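Long-range contact in acetyltransferase, GNAT family (Bacillus anthracis str. Sterne, PDB 3FBU), which binds coenzyme A and probably transfers an acetyl group from acetyl-CoA to an acceptor substrate: residues Ile73-Ile86 with Thr107-Ile121. Numbering follows the deposited sequence.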
ATOM      1  N   ILE A  73      -4.239   6.107  18.815  1.00 17.02           N
ATOM      2  CA  ILE A  73      -2.815   6.345  19.008  1.00 17.05           C
ATOM      3  C   ILE A  73      -2.351   5.613  20.264  1.00 16.96           C
ATOM      4  O   ILE A  73      -2.997   5.683  21.337  1.00 17.82           O
ATOM      5  CB  ILE A  73      -2.527   7.872  19.146  1.00 17.44           C
ATOM      6  CG1 ILE A  73      -2.670   8.588  17.785  1.00 19.17           C
ATOM      7  CG2 ILE A  73      -1.150   8.111  19.789  1.00 17.49           C
ATOM      8  CD1 ILE A  73      -1.589   8.276  16.738  1.00 21.33           C
ATOM      9  N   VAL A  74      -1.227   4.920  20.110  1.00 16.98           N
ATOM     10  CA  VAL A  74      -0.513   4.293  21.204  1.00 17.09           C
ATOM     11  C   VAL A  74       0.518   5.313  21.696  1.00 17.61           C
ATOM     12  O   VAL A  74       1.293   5.833  20.905  1.00 16.48           O
ATOM     13  CB  VAL A  74       0.172   2.999  20.745  1.00 17.09           C
ATOM     14  CG1 VAL A  74       0.782   2.263  21.914  1.00 19.20           C
ATOM     15  CG2 VAL A  74      -0.817   2.066  19.999  1.00 17.39           C
ATOM     16  N   PHE A  75       0.499   5.621  22.992  1.00 17.80           N
ATOM     17  CA  PHE A  75       1.472   6.588  23.553  1.00 18.17           C
ATOM     18  C   PHE A  75       1.702   6.320  25.046  1.00 18.93           C
ATOM     19  O   PHE A  75       0.805   6.504  25.848  1.00 18.13           O
ATOM     20  CB  PHE A  75       1.005   8.016  23.288  1.00 18.47           C
ATOM     21  CG  PHE A  75       2.068   9.062  23.486  1.00 18.11           C
ATOM     22  CD1 PHE A  75       3.250   9.028  22.767  1.00 17.34           C
ATOM     23  CD2 PHE A  75       1.872  10.083  24.390  1.00 20.60           C
ATOM     24  CE1 PHE A  75       4.209  10.008  22.921  1.00 20.23           C
ATOM     25  CE2 PHE A  75       2.846  11.074  24.545  1.00 21.11           C
ATOM     26  CZ  PHE A  75       4.012  11.012  23.815  1.00 19.53           C
ATOM     27  N   HIS A  76       2.906   5.867  25.399  1.00 18.88           N
ATOM     28  CA  HIS A  76       3.217   5.466  26.772  1.00 19.55           C
ATOM     29  C   HIS A  76       4.705   5.531  27.085  1.00 19.25           C
ATOM     30  O   HIS A  76       5.544   5.518  26.196  1.00 17.62           O
ATOM     31  CB  HIS A  76       2.703   4.044  27.073  1.00 19.66           C
ATOM     32  CG  HIS A  76       3.232   2.976  26.168  1.00 21.10           C
ATOM     33  ND1 HIS A  76       4.476   2.400  26.320  1.00 23.58           N
ATOM     34  CD2 HIS A  76       2.674   2.379  25.085  1.00 22.65           C
ATOM     35  CE1 HIS A  76       4.651   1.479  25.389  1.00 25.83           C
ATOM     36  NE2 HIS A  76       3.578   1.459  24.617  1.00 25.16           N
ATOM     37  N   LYS A  77       5.013   5.565  28.373  1.00 19.69           N
ATOM     38  CA  LYS A  77       6.399   5.508  28.834  1.00 20.74           C
ATOM     39  C   LYS A  77       7.157   4.310  28.272  1.00 19.90           C
ATOM     40  O   LYS A  77       6.620   3.205  28.180  1.00 19.72           O
ATOM     41  CB  LYS A  77       6.442   5.485  30.376  1.00 21.06           C
ATOM     42  CG  LYS A  77       5.832   6.716  30.994  1.00 23.27           C
ATOM     43  CD  LYS A  77       5.933   6.703  32.535  1.00 25.59           C
ATOM     44  CE  LYS A  77       5.253   7.939  33.125  1.00 28.68           C
ATOM     45  NZ  LYS A  77       5.632   9.259  32.458  1.00 36.31           N
ATOM     46  N   TYR A  78       8.409   4.567  27.880  1.00 20.28           N
ATOM     47  CA  TYR A  78       9.296   3.586  27.279  1.00 20.12           C
ATOM     48  C   TYR A  78      10.568   3.435  28.087  1.00 19.51           C
ATOM     49  O   TYR A  78      10.921   2.337  28.432  1.00 19.21           O
ATOM     50  CB  TYR A  78       9.617   3.984  25.850  1.00 22.07           C
ATOM     51  CG  TYR A  78      10.539   3.042  25.144  1.00 21.51           C
ATOM     52  CD1 TYR A  78      10.068   1.834  24.661  1.00 26.31           C
ATOM     53  CD2 TYR A  78      11.868   3.350  24.958  1.00 24.94           C
ATOM     54  CE1 TYR A  78      10.891   0.962  24.005  1.00 24.13           C
ATOM     55  CE2 TYR A  78      12.720   2.466  24.321  1.00 23.98           C
ATOM     56  CZ  TYR A  78      12.214   1.285  23.836  1.00 25.12           C
ATOM     57  OH  TYR A  78      13.034   0.401  23.187  1.00 27.88           O
ATOM     58  N   PHE A  79      11.249   4.538  28.374  1.00 19.47           N
ATOM     59  CA  PHE A  79      12.471   4.519  29.186  1.00 19.93           C
ATOM     60  C   PHE A  79      12.365   5.662  30.178  1.00 19.41           C
ATOM     61  O   PHE A  79      12.417   6.843  29.788  1.00 18.62           O
ATOM     62  CB  PHE A  79      13.682   4.642  28.250  1.00 19.69           C
ATOM     63  CG  PHE A  79      15.026   4.633  28.930  1.00 19.94           C
ATOM     64  CD1 PHE A  79      15.235   4.022  30.152  1.00 23.95           C
ATOM     65  CD2 PHE A  79      16.120   5.184  28.270  1.00 20.79           C
ATOM     66  CE1 PHE A  79      16.516   4.005  30.720  1.00 22.95           C
ATOM     67  CE2 PHE A  79      17.388   5.180  28.851  1.00 22.94           C
ATOM     68  CZ  PHE A  79      17.577   4.604  30.064  1.00 20.70           C
ATOM     69  N   GLY A  80      12.160   5.301  31.446  1.00 21.12           N
ATOM     70  CA  GLY A  80      11.864   6.265  32.508  1.00 22.11           C
ATOM     71  C   GLY A  80      10.632   7.053  32.132  1.00 22.96           C
ATOM     72  O   GLY A  80       9.758   6.542  31.432  1.00 24.30           O
ATOM     73  N   GLU A  81      10.591   8.298  32.575  1.00 23.87           N
ATOM     74  CA  GLU A  81       9.507   9.222  32.249  1.00 24.05           C
ATOM     75  C   GLU A  81       9.919  10.180  31.112  1.00 22.71           C
ATOM     76  O   GLU A  81       9.127  11.011  30.656  1.00 22.95           O
ATOM     77  CB  GLU A  81       9.079   9.999  33.521  1.00 24.89           C
ATOM     78  CG  GLU A  81       8.719   9.098  34.739  1.00 28.84           C
ATOM     79  CD  GLU A  81       8.069   9.887  35.893  1.00 30.61           C
ATOM     80  OE1 GLU A  81       8.026  11.147  35.811  1.00 39.28           O
ATOM     81  OE2 GLU A  81       7.614   9.250  36.884  1.00 40.03           O
ATOM     82  N   HIS A  82      11.151  10.071  30.622  1.00 20.76           N
ATOM     83  CA  HIS A  82      11.653  11.079  29.689  1.00 19.87           C
ATOM     84  C   HIS A  82      11.528  10.635  28.225  1.00 18.16           C
ATOM     85  O   HIS A  82      11.670  11.443  27.330  1.00 17.44           O
ATOM     86  CB  HIS A  82      13.105  11.401  29.969  1.00 19.85           C
ATOM     87  CG  HIS A  82      13.969  10.187  30.092  1.00 19.81           C
ATOM     88  ND1 HIS A  82      14.352   9.432  29.005  1.00 20.39           N
ATOM     89  CD2 HIS A  82      14.492   9.573  31.183  1.00 20.49           C
ATOM     90  CE1 HIS A  82      15.111   8.432  29.417  1.00 23.07           C
ATOM     91  NE2 HIS A  82      15.211   8.491  30.737  1.00 21.35           N
ATOM     92  N   THR A  83      11.330   9.336  28.011  1.00 17.36           N
ATOM     93  CA  THR A  83      11.301   8.759  26.672  1.00 17.40           C
ATOM     94  C   THR A  83      10.047   7.899  26.552  1.00 16.89           C
ATOM     95  O   THR A  83       9.834   7.001  27.367  1.00 16.42           O
ATOM     96  CB  THR A  83      12.557   7.923  26.392  1.00 17.09           C
ATOM     97  OG1 THR A  83      13.726   8.749  26.537  1.00 16.90           O
ATOM     98  CG2 THR A  83      12.536   7.366  24.947  1.00 16.21           C
ATOM     99  N   TYR A  84       9.237   8.195  25.538  1.00 16.39           N
ATOM    100  CA  TYR A  84       7.967   7.517  25.287  1.00 16.88           C
ATOM    101  C   TYR A  84       8.055   6.762  23.964  1.00 16.77           C
ATOM    102  O   TYR A  84       8.919   7.041  23.121  1.00 16.08           O
ATOM    103  CB  TYR A  84       6.823   8.535  25.176  1.00 18.21           C
ATOM    104  CG  TYR A  84       6.151   8.841  26.477  1.00 19.34           C
ATOM    105  CD1 TYR A  84       4.748   8.830  26.580  1.00 19.90           C
ATOM    106  CD2 TYR A  84       6.905   9.124  27.605  1.00 16.99           C
ATOM    107  CE1 TYR A  84       4.133   9.083  27.786  1.00 22.83           C
ATOM    108  CE2 TYR A  84       6.281   9.399  28.816  1.00 20.58           C
ATOM    109  CZ  TYR A  84       4.903   9.376  28.886  1.00 21.39           C
ATOM    110  OH  TYR A  84       4.274   9.648  30.099  1.00 23.93           O
ATOM    111  N   GLU A  85       7.127   5.827  23.797  1.00 16.42           N
ATOM    112  CA  GLU A  85       6.934   5.105  22.561  1.00 16.94           C
ATOM    113  C   GLU A  85       5.556   5.466  21.987  1.00 16.39           C
ATOM    114  O   GLU A  85       4.553   5.624  22.743  1.00 16.62           O
ATOM    115  CB  GLU A  85       7.026   3.601  22.810  1.00 17.05           C
ATOM    116  CG  GLU A  85       6.668   2.752  21.610  1.00 18.82           C
ATOM    117  CD  GLU A  85       6.823   1.252  21.815  1.00 22.53           C
ATOM    118  OE1 GLU A  85       7.047   0.788  22.974  1.00 26.35           O
ATOM    119  OE2 GLU A  85       6.713   0.543  20.789  1.00 29.81           O
ATOM    120  N   ILE A  86       5.509   5.614  20.667  1.00 14.47           N
ATOM    121  CA  ILE A  86       4.287   5.973  19.924  1.00 14.17           C
ATOM    122  C   ILE A  86       4.003   4.892  18.870  1.00 14.70           C
ATOM    123  O   ILE A  86       4.918   4.265  18.327  1.00 13.06           O
ATOM    124  CB  ILE A  86       4.406   7.403  19.275  1.00 15.13           C
ATOM    125  CG1 ILE A  86       3.045   7.962  18.758  1.00 12.09           C
ATOM    126  CG2 ILE A  86       5.478   7.404  18.162  1.00 12.29           C
ATOM    127  CD1 ILE A  86       3.094   9.485  18.401  1.00 15.65           C
ATOM    128  N   THR A 107       0.401  14.335  18.546  1.00 16.87           N
ATOM    129  CA  THR A 107       0.852  13.666  19.757  1.00 17.73           C
ATOM    130  C   THR A 107       2.301  14.007  20.098  1.00 17.54           C
ATOM    131  O   THR A 107       2.594  14.315  21.238  1.00 18.14           O
ATOM    132  CB  THR A 107       0.644  12.133  19.637  1.00 17.86           C
ATOM    133  OG1 THR A 107      -0.732  11.862  19.306  1.00 18.79           O
ATOM    134  CG2 THR A 107       1.030  11.399  20.953  1.00 16.25           C
ATOM    135  N   LEU A 108       3.201  13.982  19.108  1.00 17.81           N
ATOM    136  CA  LEU A 108       4.597  14.380  19.329  1.00 18.84           C
ATOM    137  C   LEU A 108       4.663  15.785  19.905  1.00 19.24           C
ATOM    138  O   LEU A 108       5.377  16.036  20.849  1.00 18.89           O
ATOM    139  CB  LEU A 108       5.414  14.312  18.022  1.00 18.79           C
ATOM    140  CG  LEU A 108       5.603  12.974  17.330  1.00 19.28           C
ATOM    141  CD1 LEU A 108       6.371  13.130  16.003  1.00 21.11           C
ATOM    142  CD2 LEU A 108       6.271  11.931  18.211  1.00 19.10           C
ATOM    143  N   LYS A 109       3.907  16.698  19.309  1.00 20.28           N
ATOM    144  CA  LYS A 109       3.880  18.093  19.736  1.00 21.33           C
ATOM    145  C   LYS A 109       3.451  18.235  21.193  1.00 21.13           C
ATOM    146  O   LYS A 109       4.084  18.939  21.988  1.00 20.51           O
ATOM    147  CB  LYS A 109       2.914  18.881  18.836  1.00 21.89           C
ATOM    148  CG  LYS A 109       3.357  19.021  17.393  1.00 25.40           C
ATOM    149  CD  LYS A 109       2.322  19.818  16.495  1.00 26.59           C
ATOM    150  CE  LYS A 109       2.750  20.003  15.019  1.00 31.01           C
ATOM    151  NZ  LYS A 109       1.745  20.748  14.149  1.00 33.28           N
ATOM    152  N   TYR A 110       2.383  17.536  21.544  1.00 21.74           N
ATOM    153  CA  TYR A 110       1.911  17.448  22.927  1.00 21.74           C
ATOM    154  C   TYR A 110       2.971  16.864  23.848  1.00 21.38           C
ATOM    155  O   TYR A 110       3.248  17.424  24.902  1.00 20.88           O
ATOM    156  CB  TYR A 110       0.651  16.617  22.990  1.00 23.44           C
ATOM    157  CG  TYR A 110      -0.003  16.528  24.355  1.00 23.43           C
ATOM    158  CD1 TYR A 110      -0.845  17.536  24.810  1.00 28.58           C
ATOM    159  CD2 TYR A 110       0.185  15.421  25.162  1.00 24.95           C
ATOM    160  CE1 TYR A 110      -1.460  17.451  26.058  1.00 27.06           C
ATOM    161  CE2 TYR A 110      -0.433  15.324  26.413  1.00 25.30           C
ATOM    162  CZ  TYR A 110      -1.245  16.343  26.844  1.00 27.08           C
ATOM    163  OH  TYR A 110      -1.856  16.240  28.061  1.00 29.86           O
ATOM    164  N   GLY A 111       3.594  15.753  23.436  1.00 20.78           N
ATOM    165  CA  GLY A 111       4.657  15.132  24.237  1.00 20.34           C
ATOM    166  C   GLY A 111       5.810  16.080  24.532  1.00 19.66           C
ATOM    167  O   GLY A 111       6.276  16.166  25.662  1.00 20.95           O
ATOM    168  N   PHE A 112       6.269  16.812  23.527  1.00 20.76           N
ATOM    169  CA  PHE A 112       7.453  17.647  23.685  1.00 21.94           C
ATOM    170  C   PHE A 112       7.145  18.993  24.321  1.00 23.62           C
ATOM    171  O   PHE A 112       7.883  19.440  25.170  1.00 24.48           O
ATOM    172  CB  PHE A 112       8.120  17.889  22.336  1.00 21.05           C
ATOM    173  CG  PHE A 112       8.820  16.687  21.787  1.00 19.85           C
ATOM    174  CD1 PHE A 112       9.728  15.994  22.557  1.00 19.81           C
ATOM    175  CD2 PHE A 112       8.585  16.260  20.487  1.00 19.99           C
ATOM    176  CE1 PHE A 112      10.403  14.882  22.018  1.00 19.84           C
ATOM    177  CE2 PHE A 112       9.238  15.163  19.977  1.00 19.35           C
ATOM    178  CZ  PHE A 112      10.138  14.483  20.740  1.00 19.57           C
ATOM    179  N   LYS A 113       6.068  19.621  23.871  1.00 25.51           N
ATOM    180  CA  LYS A 113       5.710  20.978  24.311  1.00 26.62           C
ATOM    181  C   LYS A 113       5.033  20.961  25.657  1.00 27.25           C
ATOM    182  O   LYS A 113       5.418  21.706  26.560  1.00 28.30           O
ATOM    183  CB  LYS A 113       4.851  21.645  23.248  1.00 26.89           C
ATOM    184  CG  LYS A 113       5.696  21.965  22.022  1.00 29.31           C
ATOM    185  CD  LYS A 113       4.969  21.858  20.722  1.00 30.12           C
ATOM    186  CE  LYS A 113       4.338  23.156  20.324  1.00 32.19           C
ATOM    187  NZ  LYS A 113       3.850  23.066  18.902  1.00 34.89           N
ATOM    188  N   GLU A 114       4.074  20.067  25.835  1.00 27.92           N
ATOM    189  CA  GLU A 114       3.278  20.071  27.062  1.00 28.00           C
ATOM    190  C   GLU A 114       3.789  19.105  28.132  1.00 27.90           C
ATOM    191  O   GLU A 114       3.765  19.431  29.306  1.00 28.57           O
ATOM    192  CB  GLU A 114       1.797  19.851  26.728  1.00 29.53           C
ATOM    193  CG  GLU A 114       1.264  20.771  25.575  1.00 32.30           C
ATOM    194  CD  GLU A 114       1.501  22.301  25.780  1.00 37.47           C
ATOM    195  OE1 GLU A 114       1.298  22.797  26.912  1.00 39.91           O
ATOM    196  OE2 GLU A 114       1.868  23.015  24.802  1.00 41.14           O
ATOM    197  N   MET A 115       4.235  17.914  27.736  1.00 26.02           N
ATOM    198  CA  MET A 115       4.773  16.924  28.670  1.00 25.17           C
ATOM    199  C   MET A 115       6.277  17.067  28.866  1.00 24.09           C
ATOM    200  O   MET A 115       6.836  16.422  29.741  1.00 24.59           O
ATOM    201  CB  MET A 115       4.448  15.508  28.194  1.00 25.04           C
ATOM    202  CG  MET A 115       2.971  15.198  28.144  1.00 25.91           C
ATOM    203  SD  MET A 115       2.488  13.555  27.556  1.00 24.70           S
ATOM    204  CE  MET A 115       3.419  12.480  28.618  1.00 27.34           C
ATOM    205  N   LYS A 116       6.922  17.892  28.056  1.00 23.02           N
ATOM    206  CA  LYS A 116       8.345  18.201  28.204  1.00 23.06           C
ATOM    207  C   LYS A 116       9.203  16.918  28.161  1.00 22.23           C
ATOM    208  O   LYS A 116      10.184  16.776  28.889  1.00 22.52           O
ATOM    209  CB  LYS A 116       8.574  19.012  29.492  1.00 23.39           C
ATOM    210  CG  LYS A 116       7.730  20.283  29.509  1.00 25.17           C
ATOM    211  CD  LYS A 116       7.869  21.104  30.772  1.00 26.03           C
ATOM    212  CE  LYS A 116       7.018  22.395  30.610  1.00 25.96           C
ATOM    213  NZ  LYS A 116       6.990  23.271  31.821  1.00 28.90           N
ATOM    214  N   LEU A 117       8.828  16.000  27.279  1.00 20.63           N
ATOM    215  CA  LEU A 117       9.600  14.783  27.057  1.00 19.97           C
ATOM    216  C   LEU A 117      10.912  15.080  26.315  1.00 18.99           C
ATOM    217  O   LEU A 117      11.021  16.087  25.606  1.00 18.35           O
ATOM    218  CB  LEU A 117       8.782  13.792  26.232  1.00 19.39           C
ATOM    219  CG  LEU A 117       7.483  13.279  26.840  1.00 19.42           C
ATOM    220  CD1 LEU A 117       6.708  12.375  25.828  1.00 20.98           C
ATOM    221  CD2 LEU A 117       7.722  12.541  28.138  1.00 21.91           C
ATOM    222  N   HIS A 118      11.883  14.175  26.461  1.00 18.33           N
ATOM    223  CA  HIS A 118      13.156  14.295  25.763  1.00 17.32           C
ATOM    224  C   HIS A 118      13.190  13.611  24.402  1.00 16.87           C
ATOM    225  O   HIS A 118      13.841  14.094  23.432  1.00 16.85           O
ATOM    226  CB  HIS A 118      14.274  13.702  26.620  1.00 17.60           C
ATOM    227  CG  HIS A 118      15.568  13.570  25.887  1.00 18.05           C
ATOM    228  ND1 HIS A 118      16.248  14.663  25.376  1.00 18.32           N
ATOM    229  CD2 HIS A 118      16.285  12.475  25.528  1.00 17.54           C
ATOM    230  CE1 HIS A 118      17.341  14.241  24.760  1.00 19.51           C
ATOM    231  NE2 HIS A 118      17.389  12.921  24.837  1.00 19.22           N
ATOM    232  N   ARG A 119      12.506  12.482  24.320  1.00 16.57           N
ATOM    233  CA  ARG A 119      12.624  11.627  23.144  1.00 16.56           C
ATOM    234  C   ARG A 119      11.413  10.727  22.938  1.00 15.17           C
ATOM    235  O   ARG A 119      10.853  10.329  23.859  1.00 14.96           O
ATOM    236  CB  ARG A 119      13.879  10.764  23.266  1.00 16.59           C
ATOM    237  CG  ARG A 119      14.278   9.901  22.037  1.00 17.50           C
ATOM    238  CD  ARG A 119      15.682   9.325  22.274  1.00 21.05           C
ATOM    239  NE  ARG A 119      16.133   8.336  21.321  1.00 27.86           N
ATOM    240  CZ  ARG A 119      16.173   7.030  21.530  1.00 18.13           C
ATOM    241  NH1 ARG A 119      16.568   6.257  20.585  1.00 16.42           N
ATOM    242  NH2 ARG A 119      15.817   6.511  22.669  1.00 16.89           N
ATOM    243  N   ILE A 120      11.037  10.450  21.697  1.00 14.84           N
ATOM    244  CA  ILE A 120       9.916   9.564  21.402  1.00 14.79           C
ATOM    245  C   ILE A 120      10.398   8.571  20.322  1.00 14.76           C
ATOM    246  O   ILE A 120      11.070   8.962  19.352  1.00 15.56           O
ATOM    247  CB  ILE A 120       8.641  10.319  20.977  1.00 14.87           C
ATOM    248  CG1 ILE A 120       8.139  11.250  22.112  1.00 16.44           C
ATOM    249  CG2 ILE A 120       7.542   9.342  20.565  1.00 15.31           C
ATOM    250  CD1 ILE A 120       7.071  12.298  21.639  1.00 13.83           C
ATOM    251  N   ILE A 121      10.088   7.292  20.527  1.00 14.27           N
ATOM    252  CA  ILE A 121      10.537   6.243  19.633  1.00 13.77           C
ATOM    253  C   ILE A 121       9.332   5.481  19.107  1.00 13.51           C
ATOM    254  O   ILE A 121       8.229   5.538  19.683  1.00 13.28           O
ATOM    255  CB  ILE A 121      11.539   5.269  20.351  1.00 13.38           C
ATOM    256  CG1 ILE A 121      10.848   4.380  21.412  1.00 15.56           C
ATOM    257  CG2 ILE A 121      12.744   6.079  20.952  1.00 14.06           C
ATOM    258  CD1 ILE A 121      10.307   3.017  20.856  1.00 15.47           C
TER
HETATM  259  O   HOH W   1      15.890   7.673  25.528  1.00 22.04           O
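F75 carries its CG opposite the backbone N (chi1 -165°), which swings the ring from strand 73-77 against helix 107-114. T107 sets OG1 beside its N (chi1 -54°), leaving CG2 anti to N and over the centre of the F75 ring, 3.6 Å from the centroid, a CH-pi contact. The other face of F75 is covered by Y84 CD1. At the ring edge lies M115 SD, 3.9 Å from F75 CE2, a Met-aromatic contact. The bent end of M115 then brings CE to 3.5 Å from Y84 CZ. L117 CD1 touches both rings: F75 CZ at 3.6 Å, and one face of Y84. G111 leaves room for the F75 ring.

Strands 83-86 and 119-121 pair in parallel. Y84 N binds R119 O, I121 N binds Y84 O, and I86 N binds I121 O. At the start of the pairing H82 O takes two donors, H118 N at 2.9 Å and R119 N at 3.3 Å. On the sheet face away from the helix, I121 turns CG1 over the centre of the Y78 ring, 3.8 Å from the centroid. There T83 OG1 and R119 NH2 share a water, while R119 NH1 forms a salt bridge with E143.

The contact joins the beta-alpha-beta crossover of the GNAT fold to the adjoining strand 73-77. The E85 side chain lies about 7 Å from coenzyme A. Across the segments the helix side is joined by apolar, CH-pi and sulfur contacts; Y84 OH is bonded by K77 NZ and T107 OG1 by A103 O. Dispersion and backbone hydrogen bonds probably provide most of the cohesion.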